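Local atomic coordinates of putative epoxide hydrolase protein (Klebsiella pneumoniae subsp. pneumoniae, PDB entry 5BOV), a protein that is probably a hydrolase of the alpha/beta fold, perhaps acting on epoxides or monoacylglycerols, with its true substrate unestablished. Residues 183-191 / 252-260. Residues are numbered along the deposited sequence; the frame is centred on the assembly and turned at random.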
loop_
_atom_site.group_PDB
_atom_site.type_symbol
_atom_site.label_atom_id
_atom_site.label_comp_id
_atom_site.label_asym_id
_atom_site.label_seq_id
_atom_site.Cartn_x
_atom_site.Cartn_y
_atom_site.Cartn_z
ATOM N N TRP A 183 -2.228 4.954 -14.030
ATOM C CA TRP A 183 -1.688 3.638 -14.216
ATOM C C TRP A 183 -0.700 3.581 -15.381
ATOM O O TRP A 183 0.358 2.990 -15.297
ATOM C CB TRP A 183 -2.811 2.592 -14.463
ATOM C CG TRP A 183 -3.568 2.031 -13.337
ATOM C CD1 TRP A 183 -3.958 2.663 -12.228
ATOM C CD2 TRP A 183 -4.143 0.714 -13.267
ATOM N NE1 TRP A 183 -4.689 1.826 -11.438
ATOM C CE2 TRP A 183 -4.835 0.630 -12.072
ATOM C CE3 TRP A 183 -4.116 -0.386 -14.106
ATOM C CZ2 TRP A 183 -5.525 -0.513 -11.681
ATOM C CZ3 TRP A 183 -4.759 -1.557 -13.702
ATOM C CH2 TRP A 183 -5.450 -1.606 -12.542
ATOM N N HIS A 184 -1.075 4.224 -16.474
ATOM C CA HIS A 184 -0.218 4.227 -17.696
ATOM C C HIS A 184 1.049 5.027 -17.439
ATOM O O HIS A 184 2.092 4.605 -17.871
ATOM C CB HIS A 184 -0.956 4.879 -18.884
ATOM C CG HIS A 184 -1.963 4.008 -19.553
ATOM N ND1 HIS A 184 -1.664 2.746 -20.037
ATOM C CD2 HIS A 184 -3.267 4.224 -19.857
ATOM C CE1 HIS A 184 -2.735 2.219 -20.583
ATOM N NE2 HIS A 184 -3.716 3.109 -20.529
ATOM N N GLN A 185 0.975 6.124 -16.693
ATOM C CA GLN A 185 2.211 6.862 -16.381
ATOM C C GLN A 185 3.153 6.032 -15.518
ATOM O O GLN A 185 4.384 6.123 -15.617
ATOM C CB GLN A 185 1.896 8.134 -15.626
ATOM C CG GLN A 185 1.282 9.262 -16.472
ATOM C CD GLN A 185 1.394 10.602 -15.685
ATOM O OE1 GLN A 185 0.971 10.691 -14.515
ATOM N NE2 GLN A 185 2.020 11.575 -16.294
ATOM N N ALA A 186 2.559 5.344 -14.548
ATOM C CA ALA A 186 3.358 4.662 -13.499
ATOM C C ALA A 186 3.963 3.387 -14.035
ATOM O O ALA A 186 5.002 2.961 -13.539
ATOM C CB ALA A 186 2.478 4.396 -12.290
ATOM N N SER A 187 3.317 2.742 -15.003
ATOM C CA SER A 187 3.850 1.489 -15.592
ATOM C C SER A 187 3.731 1.556 -17.122
ATOM O O SER A 187 2.848 0.975 -17.719
ATOM C CB SER A 187 3.080 0.290 -15.050
ATOM O OG SER A 187 3.222 0.142 -13.651
ATOM N N PRO A 188 4.523 2.418 -17.706
ATOM C CA PRO A 188 4.371 2.652 -19.167
ATOM C C PRO A 188 4.473 1.454 -20.090
ATOM O O PRO A 188 3.888 1.515 -21.184
ATOM C CB PRO A 188 5.530 3.613 -19.507
ATOM C CG PRO A 188 6.032 4.093 -18.261
ATOM C CD PRO A 188 5.628 3.176 -17.135
ATOM N N GLN A 189 5.106 0.375 -19.671
ATOM C CA GLN A 189 5.213 -0.824 -20.475
ATOM C C GLN A 189 4.242 -1.926 -20.045
ATOM O O GLN A 189 4.251 -3.023 -20.615
ATOM C CB GLN A 189 6.682 -1.320 -20.467
ATOM C CG GLN A 189 7.599 -0.557 -21.422
ATOM C CD GLN A 189 7.872 0.909 -21.051
ATOM O OE1 GLN A 189 8.421 1.208 -19.986
ATOM N NE2 GLN A 189 7.581 1.834 -21.985
ATOM N N TRP A 190 3.354 -1.654 -19.079
ATOM C CA TRP A 190 2.335 -2.616 -18.741
ATOM C C TRP A 190 1.132 -2.465 -19.666
ATOM O O TRP A 190 0.353 -1.487 -19.560
ATOM C CB TRP A 190 1.919 -2.387 -17.269
ATOM C CG TRP A 190 0.869 -3.369 -16.735
ATOM C CD1 TRP A 190 0.629 -4.622 -17.161
ATOM C CD2 TRP A 190 0.110 -3.189 -15.531
ATOM N NE1 TRP A 190 -0.344 -5.210 -16.373
ATOM C CE2 TRP A 190 -0.635 -4.375 -15.323
ATOM C CE3 TRP A 190 -0.030 -2.140 -14.632
ATOM C CZ2 TRP A 190 -1.597 -4.477 -14.336
ATOM C CZ3 TRP A 190 -0.934 -2.255 -13.621
ATOM C CH2 TRP A 190 -1.718 -3.469 -13.462
ATOM N N GLN A 191 0.893 -3.491 -20.492
ATOM C CA GLN A 191 -0.219 -3.438 -21.421
ATOM C C GLN A 191 -1.485 -4.020 -20.802
ATOM O O GLN A 191 -2.074 -4.995 -21.296
ATOM C CB GLN A 191 0.209 -4.191 -22.676
ATOM C CG GLN A 191 1.403 -3.570 -23.383
ATOM C CD GLN A 191 1.784 -4.384 -24.615
ATOM O OE1 GLN A 191 2.817 -5.051 -24.618
ATOM N NE2 GLN A 191 0.932 -4.402 -25.622
ATOM N N GLY A 252 11.181 -2.232 -9.952
ATOM C CA GLY A 252 11.029 -2.626 -11.363
ATOM C C GLY A 252 11.821 -1.715 -12.242
ATOM O O GLY A 252 11.988 -0.501 -11.949
ATOM N N ALA A 253 12.342 -2.221 -13.361
ATOM C CA ALA A 253 13.156 -1.393 -14.264
ATOM C C ALA A 253 12.371 -0.356 -15.053
ATOM O O ALA A 253 12.925 0.612 -15.555
ATOM C CB ALA A 253 13.871 -2.314 -15.218
ATOM N N ASN A 254 11.064 -0.557 -15.191
ATOM C CA ASN A 254 10.266 0.388 -15.951
ATOM C C ASN A 254 9.190 1.036 -15.107
ATOM O O ASN A 254 8.105 1.241 -15.538
ATOM C CB ASN A 254 9.703 -0.335 -17.170
ATOM C CG ASN A 254 10.805 -0.696 -18.150
ATOM O OD1 ASN A 254 11.042 0.056 -19.080
ATOM N ND2 ASN A 254 11.502 -1.816 -17.936
ATOM N N ASN A 255 9.545 1.387 -13.886
ATOM C CA ASN A 255 8.662 2.132 -13.001
ATOM C C ASN A 255 8.676 3.599 -13.335
ATOM O O ASN A 255 9.741 4.286 -13.161
ATOM C CB ASN A 255 9.151 1.908 -11.555
ATOM C CG ASN A 255 8.251 2.530 -10.524
ATOM O OD1 ASN A 255 7.211 3.114 -10.832
ATOM N ND2 ASN A 255 8.632 2.381 -9.276
ATOM N N GLY A 256 7.539 4.129 -13.755
ATOM C CA GLY A 256 7.432 5.548 -14.067
ATOM C C GLY A 256 7.059 6.450 -12.917
ATOM O O GLY A 256 7.054 7.684 -13.032
ATOM N N ALA A 257 6.659 5.859 -11.810
ATOM C CA ALA A 257 6.285 6.578 -10.642
ATOM C C ALA A 257 7.556 6.951 -9.881
ATOM O O ALA A 257 8.601 6.357 -10.093
ATOM C CB ALA A 257 5.423 5.722 -9.772
ATOM N N PRO A 258 7.461 8.035 -9.067
ATOM C CA PRO A 258 8.653 8.494 -8.332
ATOM C C PRO A 258 9.106 7.412 -7.328
ATOM O O PRO A 258 8.262 6.757 -6.704
ATOM C CB PRO A 258 8.152 9.717 -7.572
ATOM C CG PRO A 258 6.811 10.071 -8.138
ATOM C CD PRO A 258 6.249 8.858 -8.783
ATOM N N HIS A 259 10.397 7.119 -7.321
ATOM C CA HIS A 259 10.935 6.122 -6.395
ATOM C C HIS A 259 12.381 6.423 -6.080
ATOM O O HIS A 259 13.075 6.962 -6.909
ATOM C CB HIS A 259 10.788 4.693 -6.983
ATOM C CG HIS A 259 11.467 4.464 -8.291
ATOM N ND1 HIS A 259 10.942 4.855 -9.484
ATOM C CD2 HIS A 259 12.645 3.874 -8.588
ATOM C CE1 HIS A 259 11.749 4.491 -10.478
ATOM N NE2 HIS A 259 12.800 3.896 -9.950
ATOM N N PRO A 260 12.835 6.040 -4.857
ATOM C CA PRO A 260 14.253 6.232 -4.534
ATOM C C PRO A 260 15.181 5.235 -5.172
ATOM O O PRO A 260 14.794 4.118 -5.568
ATOM C CB PRO A 260 14.301 6.072 -2.994
ATOM C CG PRO A 260 13.005 5.595 -2.570
ATOM C CD PRO A 260 12.083 5.444 -3.730
HETATM O O HOH W 1 6.148 -0.359 -16.988
#
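Ala186 and Gly256 meet almost entirely through backbone, their CA atoms 4.2 Å apart, and one direct hydrogen bond joins them: Gly256 N donates to Ala186 O at 2.8 Å. The N-H...O angle is 156°, but the donor stands above the carbonyl plane, 49° out of it. Alongside, Gly256 CA directs a C-H at Gln185 O (3.5 Å), so both final carbonyls of helix 175-186 face this glycine. A water makes a second link, accepting from Gln189 N at 3.0 Å and donating to Asn254 O at 2.9 Å; Pro188 CD also packs on that oxygen. Beside it the Gln189 and Asn254 side chains cross at about a right angle, their amide planes well apart. Helix 175-186 belongs to the mostly helical insertion between strands 127-133 and 247-252, where alpha/beta hydrolases commonly carry a cap; the contact joins its end to the loop following strand 247-252. An Asx turn shapes this loop: with CG anti to the backbone N (chi1 -175°), Asn255 brings OD1 to 3.0 Å from Ala257 N, while its ND2 hydrogen-bonds Glu251 OE2. Ala257 CB touches Ala186 CB at 4.1 Å, and both alanines pack on His284. Ser187, its CB pointing away from 252-260, hydrogen-bonds through OG to Glu289 OE2 and His284 N.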